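Local coordinates for protein polysaccharide deacetylase (Ammonifex degensii, PDB 4WCJ) that probably removes N-acetyl groups from poly-beta-1,6-N-acetyl-D-glucosamine as a zinc-binding family 4 carbohydrate esterase with a beta/alpha-barrel fold, at residues Leu199-Gly211 with Leu219-Arg231. Sequence-based numbering, arbitrary orientation.
Sequences LKTRYFAYPYGFG and LRTQGFSLVFTLR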
ATOM      1  N   LEU A 199      -9.178 -11.344 -10.332  1.00 42.52           N
ATOM      2  CA  LEU A 199      -7.842 -11.728  -9.880  1.00 41.12           C
ATOM      3  C   LEU A 199      -7.848 -12.165  -8.422  1.00 37.73           C
ATOM      4  O   LEU A 199      -8.563 -11.594  -7.595  1.00 32.44           O
ATOM      5  CB  LEU A 199      -6.858 -10.564 -10.051  1.00 40.30           C
ATOM      6  CG  LEU A 199      -6.663  -9.972 -11.449  1.00 43.55           C
ATOM      7  CD1 LEU A 199      -5.831  -8.697 -11.361  1.00 38.65           C
ATOM      8  CD2 LEU A 199      -6.008 -10.983 -12.378  1.00 48.88           C
ATOM      9  N   LYS A 200      -7.045 -13.179  -8.106  1.00 38.54           N
ATOM     10  CA  LYS A 200      -6.803 -13.530  -6.711  1.00 35.95           C
ATOM     11  C   LYS A 200      -5.970 -12.431  -6.058  1.00 34.81           C
ATOM     12  O   LYS A 200      -5.038 -11.906  -6.662  1.00 37.47           O
ATOM     13  CB  LYS A 200      -6.093 -14.882  -6.600  1.00 41.74           C
ATOM     14  N   THR A 201      -6.302 -12.086  -4.822  1.00 34.20           N
ATOM     15  CA  THR A 201      -5.633 -10.988  -4.130  1.00 30.95           C
ATOM     16  C   THR A 201      -4.439 -11.485  -3.320  1.00 34.78           C
ATOM     17  O   THR A 201      -4.612 -12.145  -2.300  1.00 37.61           O
ATOM     18  CB  THR A 201      -6.605 -10.250  -3.188  1.00 32.30           C
ATOM     19  OG1 THR A 201      -7.800  -9.918  -3.902  1.00 32.57           O
ATOM     20  CG2 THR A 201      -5.965  -8.983  -2.617  1.00 28.11           C
ATOM     21  N   ARG A 202      -3.228 -11.154  -3.755  1.00 33.96           N
ATOM     22  CA  ARG A 202      -2.031 -11.627  -3.053  1.00 35.72           C
ATOM     23  C   ARG A 202      -1.612 -10.743  -1.870  1.00 36.28           C
ATOM     24  O   ARG A 202      -0.919 -11.205  -0.948  1.00 35.47           O
ATOM     25  CB  ARG A 202      -0.862 -11.737  -4.038  1.00 37.59           C
ATOM     26  CG  ARG A 202      -1.071 -12.748  -5.149  1.00 37.99           C
ATOM     27  CD  ARG A 202       0.147 -12.844  -6.068  1.00 41.57           C
ATOM     28  NE  ARG A 202       1.237 -13.635  -5.499  1.00 45.70           N
ATOM     29  CZ  ARG A 202       1.262 -14.965  -5.476  1.00 51.56           C
ATOM     30  NH1 ARG A 202       2.301 -15.609  -4.953  1.00 52.22           N
ATOM     31  NH2 ARG A 202       0.246 -15.661  -5.974  1.00 54.55           N
ATOM     32  N   TYR A 203      -2.037  -9.480  -1.869  1.00 33.47           N
ATOM     33  CA  TYR A 203      -1.434  -8.507  -0.962  1.00 30.04           C
ATOM     34  C   TYR A 203      -2.422  -7.822  -0.029  1.00 29.66           C
ATOM     35  O   TYR A 203      -3.501  -7.410  -0.449  1.00 29.30           O
ATOM     36  CB  TYR A 203      -0.690  -7.455  -1.784  1.00 32.52           C
ATOM     37  CG  TYR A 203       0.223  -8.086  -2.805  1.00 31.71           C
ATOM     38  CD1 TYR A 203       1.132  -9.059  -2.427  1.00 35.39           C
ATOM     39  CD2 TYR A 203       0.157  -7.734  -4.146  1.00 31.85           C
ATOM     40  CE1 TYR A 203       1.966  -9.664  -3.348  1.00 39.25           C
ATOM     41  CE2 TYR A 203       0.986  -8.328  -5.071  1.00 38.22           C
ATOM     42  CZ  TYR A 203       1.890  -9.292  -4.669  1.00 41.63           C
ATOM     43  OH  TYR A 203       2.716  -9.892  -5.605  1.00 43.22           O
ATOM     44  N   PHE A 204      -2.022  -7.665   1.235  1.00 28.69           N
ATOM     45  CA  PHE A 204      -2.873  -7.044   2.245  1.00 26.85           C
ATOM     46  C   PHE A 204      -2.116  -5.975   3.027  1.00 30.12           C
ATOM     47  O   PHE A 204      -0.938  -6.149   3.346  1.00 30.55           O
ATOM     48  CB  PHE A 204      -3.411  -8.112   3.215  1.00 30.57           C
ATOM     49  CG  PHE A 204      -4.413  -7.585   4.213  1.00 27.13           C
ATOM     50  CD1 PHE A 204      -3.998  -7.000   5.408  1.00 27.46           C
ATOM     51  CD2 PHE A 204      -5.770  -7.714   3.976  1.00 28.71           C
ATOM     52  CE1 PHE A 204      -4.917  -6.530   6.315  1.00 27.72           C
ATOM     53  CE2 PHE A 204      -6.695  -7.244   4.890  1.00 30.26           C
ATOM     54  CZ  PHE A 204      -6.272  -6.650   6.052  1.00 28.77           C
ATOM     55  N   ALA A 205      -2.800  -4.874   3.335  1.00 29.30           N
ATOM     56  CA  ALA A 205      -2.241  -3.812   4.181  1.00 28.71           C
ATOM     57  C   ALA A 205      -3.148  -3.560   5.372  1.00 27.72           C
ATOM     58  O   ALA A 205      -4.353  -3.339   5.213  1.00 27.20           O
ATOM     59  CB  ALA A 205      -2.045  -2.530   3.390  1.00 28.49           C
ATOM     60  N   TYR A 206      -2.568  -3.600   6.568  1.00 26.78           N
ATOM     61  CA  TYR A 206      -3.317  -3.324   7.791  1.00 27.59           C
ATOM     62  C   TYR A 206      -3.679  -1.854   7.903  1.00 30.34           C
ATOM     63  O   TYR A 206      -2.797  -0.997   7.832  1.00 29.39           O
ATOM     64  CB  TYR A 206      -2.508  -3.711   9.028  1.00 28.57           C
ATOM     65  CG  TYR A 206      -2.409  -5.192   9.335  1.00 29.62           C
ATOM     66  CD1 TYR A 206      -3.544  -5.942   9.631  1.00 29.59           C
ATOM     67  CD2 TYR A 206      -1.177  -5.831   9.371  1.00 29.46           C
ATOM     68  CE1 TYR A 206      -3.456  -7.290   9.924  1.00 30.29           C
ATOM     69  CE2 TYR A 206      -1.081  -7.184   9.672  1.00 31.52           C
ATOM     70  CZ  TYR A 206      -2.223  -7.907   9.946  1.00 30.59           C
ATOM     71  OH  TYR A 206      -2.127  -9.249  10.256  1.00 33.60           O
ATOM     72  N   PRO A 207      -4.970  -1.557   8.097  1.00 30.09           N
ATOM     73  CA  PRO A 207      -5.321  -0.187   8.478  1.00 33.91           C
ATOM     74  C   PRO A 207      -4.646   0.154   9.803  1.00 32.99           C
ATOM     75  O   PRO A 207      -4.583  -0.705  10.697  1.00 32.17           O
ATOM     76  CB  PRO A 207      -6.843  -0.229   8.610  1.00 36.28           C
ATOM     77  CG  PRO A 207      -7.264  -1.417   7.787  1.00 35.48           C
ATOM     78  CD  PRO A 207      -6.153  -2.419   7.963  1.00 32.60           C
ATOM     79  N   TYR A 208      -4.110   1.370   9.882  1.00 28.80           N
ATOM     80  CA  TYR A 208      -3.396   1.907  11.048  1.00 29.94           C
ATOM     81  C   TYR A 208      -2.042   1.217  11.239  1.00 28.93           C
ATOM     82  O   TYR A 208      -1.294   1.554  12.148  1.00 34.28           O
ATOM     83  CB  TYR A 208      -4.267   1.820  12.314  1.00 29.31           C
ATOM     84  CG  TYR A 208      -5.653   2.377  12.081  1.00 31.82           C
ATOM     85  CD1 TYR A 208      -5.859   3.746  11.898  1.00 33.93           C
ATOM     86  CD2 TYR A 208      -6.750   1.533  12.001  1.00 34.46           C
ATOM     87  CE1 TYR A 208      -7.131   4.252  11.652  1.00 34.16           C
ATOM     88  CE2 TYR A 208      -8.021   2.033  11.764  1.00 35.71           C
ATOM     89  CZ  TYR A 208      -8.203   3.381  11.588  1.00 35.75           C
ATOM     90  OH  TYR A 208      -9.474   3.835  11.352  1.00 37.19           O
ATOM     91  N   GLY A 209      -1.720   0.272  10.359  1.00 32.37           N
ATOM     92  CA  GLY A 209      -0.345  -0.162  10.189  1.00 33.75           C
ATOM     93  C   GLY A 209       0.143  -1.431  10.856  1.00 34.29           C
ATOM     94  O   GLY A 209       1.277  -1.849  10.611  1.00 34.84           O
ATOM     95  N   PHE A 210      -0.675  -2.049  11.700  1.00 31.26           N
ATOM     96  CA  PHE A 210      -0.185  -3.189  12.481  1.00 31.89           C
ATOM     97  C   PHE A 210      -1.200  -4.291  12.706  1.00 32.01           C
ATOM     98  O   PHE A 210      -2.401  -4.066  12.656  1.00 32.74           O
ATOM     99  CB  PHE A 210       0.347  -2.691  13.825  1.00 33.32           C
ATOM    100  CG  PHE A 210       1.407  -1.648  13.675  1.00 42.22           C
ATOM    101  CD1 PHE A 210       2.712  -2.014  13.387  1.00 48.83           C
ATOM    102  CD2 PHE A 210       1.085  -0.299  13.734  1.00 43.37           C
ATOM    103  CE1 PHE A 210       3.691  -1.055  13.208  1.00 53.20           C
ATOM    104  CE2 PHE A 210       2.055   0.665  13.554  1.00 47.56           C
ATOM    105  CZ  PHE A 210       3.361   0.289  13.291  1.00 52.28           C
ATOM    106  N   GLY A 211      -0.694  -5.495  12.955  1.00 31.77           N
ATOM    107  CA  GLY A 211      -1.544  -6.635  13.219  1.00 33.71           C
ATOM    108  C   GLY A 211      -1.030  -7.429  14.403  1.00 35.30           C
ATOM    109  O   GLY A 211      -0.145  -6.973  15.136  1.00 35.14           O
ATOM    110  N   LEU A 219      -4.638 -14.109   7.687  1.00 33.60           N
ATOM    111  CA  LEU A 219      -4.190 -13.727   6.344  1.00 31.93           C
ATOM    112  C   LEU A 219      -3.432 -14.854   5.637  1.00 35.19           C
ATOM    113  O   LEU A 219      -3.635 -15.096   4.440  1.00 35.94           O
ATOM    114  CB  LEU A 219      -3.314 -12.477   6.410  1.00 30.31           C
ATOM    115  CG  LEU A 219      -4.024 -11.233   6.942  1.00 30.01           C
ATOM    116  CD1 LEU A 219      -3.051 -10.063   7.056  1.00 29.96           C
ATOM    117  CD2 LEU A 219      -5.216 -10.882   6.061  1.00 30.29           C
ATOM    118  N   ARG A 220      -2.562 -15.552   6.363  1.00 34.76           N
ATOM    119  CA  ARG A 220      -1.778 -16.610   5.743  1.00 38.33           C
ATOM    120  C   ARG A 220      -2.697 -17.710   5.229  1.00 43.21           C
ATOM    121  O   ARG A 220      -2.566 -18.158   4.083  1.00 47.00           O
ATOM    122  CB  ARG A 220      -0.758 -17.198   6.718  1.00 39.74           C
ATOM    123  CG  ARG A 220       0.250 -18.134   6.059  1.00 44.99           C
ATOM    124  CD  ARG A 220       1.014 -18.960   7.086  1.00 50.11           C
ATOM    125  NE  ARG A 220       0.133 -19.878   7.804  1.00 52.40           N
ATOM    126  CZ  ARG A 220      -0.201 -21.090   7.371  1.00 55.06           C
ATOM    127  NH1 ARG A 220       0.266 -21.542   6.210  1.00 55.87           N
ATOM    128  NH2 ARG A 220      -1.006 -21.852   8.098  1.00 54.95           N
ATOM    129  N   THR A 221      -3.633 -18.136   6.071  1.00 44.19           N
ATOM    130  CA  THR A 221      -4.520 -19.235   5.703  1.00 49.95           C
ATOM    131  C   THR A 221      -5.488 -18.822   4.603  1.00 48.11           C
ATOM    132  O   THR A 221      -6.014 -19.671   3.890  1.00 50.27           O
ATOM    133  CB  THR A 221      -5.323 -19.768   6.914  1.00 52.76           C
ATOM    134  OG1 THR A 221      -6.278 -18.787   7.340  1.00 55.18           O
ATOM    135  CG2 THR A 221      -4.393 -20.105   8.063  1.00 48.94           C
ATOM    136  N   GLN A 222      -5.713 -17.519   4.451  1.00 45.54           N
ATOM    137  CA  GLN A 222      -6.560 -17.042   3.366  1.00 44.16           C
ATOM    138  C   GLN A 222      -5.753 -16.718   2.112  1.00 43.86           C
ATOM    139  O   GLN A 222      -6.271 -16.116   1.171  1.00 47.55           O
ATOM    140  CB  GLN A 222      -7.372 -15.831   3.811  1.00 41.48           C
ATOM    141  CG  GLN A 222      -8.517 -16.218   4.719  1.00 44.06           C
ATOM    142  CD  GLN A 222      -9.515 -15.109   4.911  1.00 45.07           C
ATOM    143  OE1 GLN A 222      -9.713 -14.281   4.025  1.00 42.62           O
ATOM    144  NE2 GLN A 222     -10.149 -15.077   6.080  1.00 50.09           N
ATOM    145  N   GLY A 223      -4.486 -17.117   2.106  1.00 42.44           N
ATOM    146  CA  GLY A 223      -3.700 -17.130   0.888  1.00 44.76           C
ATOM    147  C   GLY A 223      -2.869 -15.908   0.543  1.00 42.12           C
ATOM    148  O   GLY A 223      -2.314 -15.841  -0.551  1.00 42.45           O
ATOM    149  N   PHE A 224      -2.769 -14.946   1.453  1.00 39.75           N
ATOM    150  CA  PHE A 224      -1.977 -13.753   1.177  1.00 34.46           C
ATOM    151  C   PHE A 224      -0.478 -14.059   1.172  1.00 38.41           C
ATOM    152  O   PHE A 224       0.028 -14.821   2.009  1.00 39.40           O
ATOM    153  CB  PHE A 224      -2.323 -12.646   2.181  1.00 31.34           C
ATOM    154  CG  PHE A 224      -3.665 -12.034   1.926  1.00 31.75           C
ATOM    155  CD1 PHE A 224      -3.803 -11.010   0.998  1.00 30.72           C
ATOM    156  CD2 PHE A 224      -4.798 -12.518   2.563  1.00 32.73           C
ATOM    157  CE1 PHE A 224      -5.041 -10.458   0.727  1.00 30.50           C
ATOM    158  CE2 PHE A 224      -6.042 -11.960   2.308  1.00 34.37           C
ATOM    159  CZ  PHE A 224      -6.160 -10.931   1.381  1.00 32.15           C
ATOM    160  N   SER A 225       0.219 -13.478   0.197  1.00 38.67           N
ATOM    161  CA  SER A 225       1.652 -13.684   0.018  1.00 40.13           C
ATOM    162  C   SER A 225       2.489 -12.604   0.696  1.00 37.79           C
ATOM    163  O   SER A 225       3.645 -12.836   1.050  1.00 40.72           O
ATOM    164  CB  SER A 225       1.986 -13.730  -1.471  1.00 45.61           C
ATOM    165  OG  SER A 225       1.218 -14.725  -2.122  1.00 51.04           O
ATOM    166  N   LEU A 226       1.910 -11.416   0.842  1.00 36.50           N
ATOM    167  CA  LEU A 226       2.571 -10.310   1.525  1.00 37.29           C
ATOM    168  C   LEU A 226       1.590  -9.541   2.381  1.00 38.76           C
ATOM    169  O   LEU A 226       0.454  -9.280   1.970  1.00 37.07           O
ATOM    170  CB  LEU A 226       3.232  -9.351   0.537  1.00 32.76           C
ATOM    171  CG  LEU A 226       4.408  -9.873  -0.285  1.00 34.33           C
ATOM    172  CD1 LEU A 226       4.797  -8.835  -1.328  1.00 34.21           C
ATOM    173  CD2 LEU A 226       5.608 -10.250   0.591  1.00 35.78           C
ATOM    174  N   VAL A 227       2.064  -9.171   3.562  1.00 35.86           N
ATOM    175  CA  VAL A 227       1.300  -8.412   4.538  1.00 35.87           C
ATOM    176  C   VAL A 227       2.087  -7.142   4.843  1.00 31.91           C
ATOM    177  O   VAL A 227       3.234  -7.209   5.285  1.00 32.24           O
ATOM    178  CB  VAL A 227       1.058  -9.231   5.814  1.00 37.99           C
ATOM    179  CG1 VAL A 227       0.291  -8.410   6.841  1.00 39.00           C
ATOM    180  CG2 VAL A 227       0.324 -10.537   5.475  1.00 38.17           C
ATOM    181  N   PHE A 228       1.487  -5.989   4.568  1.00 32.15           N
ATOM    182  CA  PHE A 228       2.196  -4.715   4.667  1.00 32.23           C
ATOM    183  C   PHE A 228       1.849  -3.933   5.924  1.00 29.12           C
ATOM    184  O   PHE A 228       0.676  -3.787   6.269  1.00 29.99           O
ATOM    185  CB  PHE A 228       1.891  -3.838   3.460  1.00 26.68           C
ATOM    186  CG  PHE A 228       2.441  -4.363   2.168  1.00 32.64           C
ATOM    187  CD1 PHE A 228       1.845  -5.440   1.527  1.00 32.66           C
ATOM    188  CD2 PHE A 228       3.540  -3.762   1.582  1.00 34.43           C
ATOM    189  CE1 PHE A 228       2.341  -5.915   0.325  1.00 28.60           C
ATOM    190  CE2 PHE A 228       4.042  -4.228   0.377  1.00 33.32           C
ATOM    191  CZ  PHE A 228       3.439  -5.308  -0.249  1.00 33.28           C
ATOM    192  N   THR A 229       2.887  -3.422   6.577  1.00 29.56           N
ATOM    193  CA  THR A 229       2.760  -2.655   7.810  1.00 30.22           C
ATOM    194  C   THR A 229       3.263  -1.232   7.601  1.00 31.75           C
ATOM    195  O   THR A 229       3.684  -0.885   6.506  1.00 30.49           O
ATOM    196  CB  THR A 229       3.561  -3.309   8.947  1.00 29.84           C
ATOM    197  OG1 THR A 229       4.966  -3.104   8.738  1.00 33.25           O
ATOM    198  CG2 THR A 229       3.299  -4.811   9.014  1.00 28.23           C
ATOM    199  N   LEU A 230       3.246  -0.422   8.662  1.00 36.07           N
ATOM    200  CA  LEU A 230       3.842   0.916   8.620  1.00 37.99           C
ATOM    201  C   LEU A 230       5.098   0.966   9.498  1.00 40.62           C
ATOM    202  O   LEU A 230       5.422   1.994  10.100  1.00 43.77           O
ATOM    203  CB  LEU A 230       2.830   1.983   9.056  1.00 37.49           C
ATOM    204  CG  LEU A 230       1.687   2.223   8.066  1.00 33.71           C
ATOM    205  CD1 LEU A 230       0.645   3.188   8.621  1.00 34.84           C
ATOM    206  CD2 LEU A 230       2.233   2.716   6.722  1.00 32.62           C
ATOM    207  N   ARG A 231       5.797  -0.163   9.574  1.00 42.96           N
ATOM    208  CA  ARG A 231       7.110  -0.216  10.208  1.00 47.29           C
ATOM    209  C   ARG A 231       8.148   0.287   9.211  1.00 47.84           C
ATOM    210  O   ARG A 231       8.453  -0.391   8.232  1.00 48.90           O
ATOM    211  CB  ARG A 231       7.442  -1.640  10.674  1.00 50.78           C
ATOM    212  CG  ARG A 231       8.608  -1.717  11.644  1.00 57.46           C
ATOM    213  CD  ARG A 231       8.803  -3.126  12.199  1.00 63.21           C
ATOM    214  NE  ARG A 231       7.695  -3.574  13.045  1.00 63.74           N
ATOM    215  CZ  ARG A 231       7.701  -4.715  13.734  1.00 62.35           C
ATOM    216  NH1 ARG A 231       8.754  -5.519  13.679  1.00 61.24           N
ATOM    217  NH2 ARG A 231       6.656  -5.053  14.478  1.00 59.75           N
TER
HETATM  218  O   HOH W   1      -0.132  -1.113   6.939  1.00 29.67           O
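F204 drives its ring edge toward the face of F224, a T-shaped pair with planes at 74°, inside a beta-alpha-beta unit of the deacetylase barrel: strand 203-205, helix 213-221, strand 226-229. With CG anti to the backbone N (chi1 -174°), the F204 ring lies beneath the helix, and L219 CD2 sits over its face, 3.9 Å from the centroid. F204 CB also sits over the F224 face, toward its rim, 3.7 Å from F224 CD1. Cutting this side chain back to an alanine would probably leave L219 CD2 with no ring to lie on and F224 without the edge that meets its face, opening a gap between helix and sheet. Just past the strand, Y206 CE2 meets V227 CG1, which shares the F204 face of the sheet, at 3.4 Å, and the Y206 hydroxyl is hydrogen-bonded to D216. The opposite face carries Y203 CE1 against L226 CD1 (3.6 Å), while the Y203 hydroxyl reaches E79.

Parallel pairing sets this register: F204 N donates to L226 O (3.0 Å) and F204 O accepts from F228 N (2.7 Å). Before the strand, R202 O receives S225 N, just past a Schellman motif with G223 as C-prime residue. At the other end the strand and the loop after it approach the metal site: A205 O is hydrogen-bonded to ND1 of the zinc ligand H157, and the Y208 ring meets that of H162, a second zinc ligand. One water donates to both Y206 O and F228 O, whereas G209 O takes L230 N on a lone pair, 3.1 Å away.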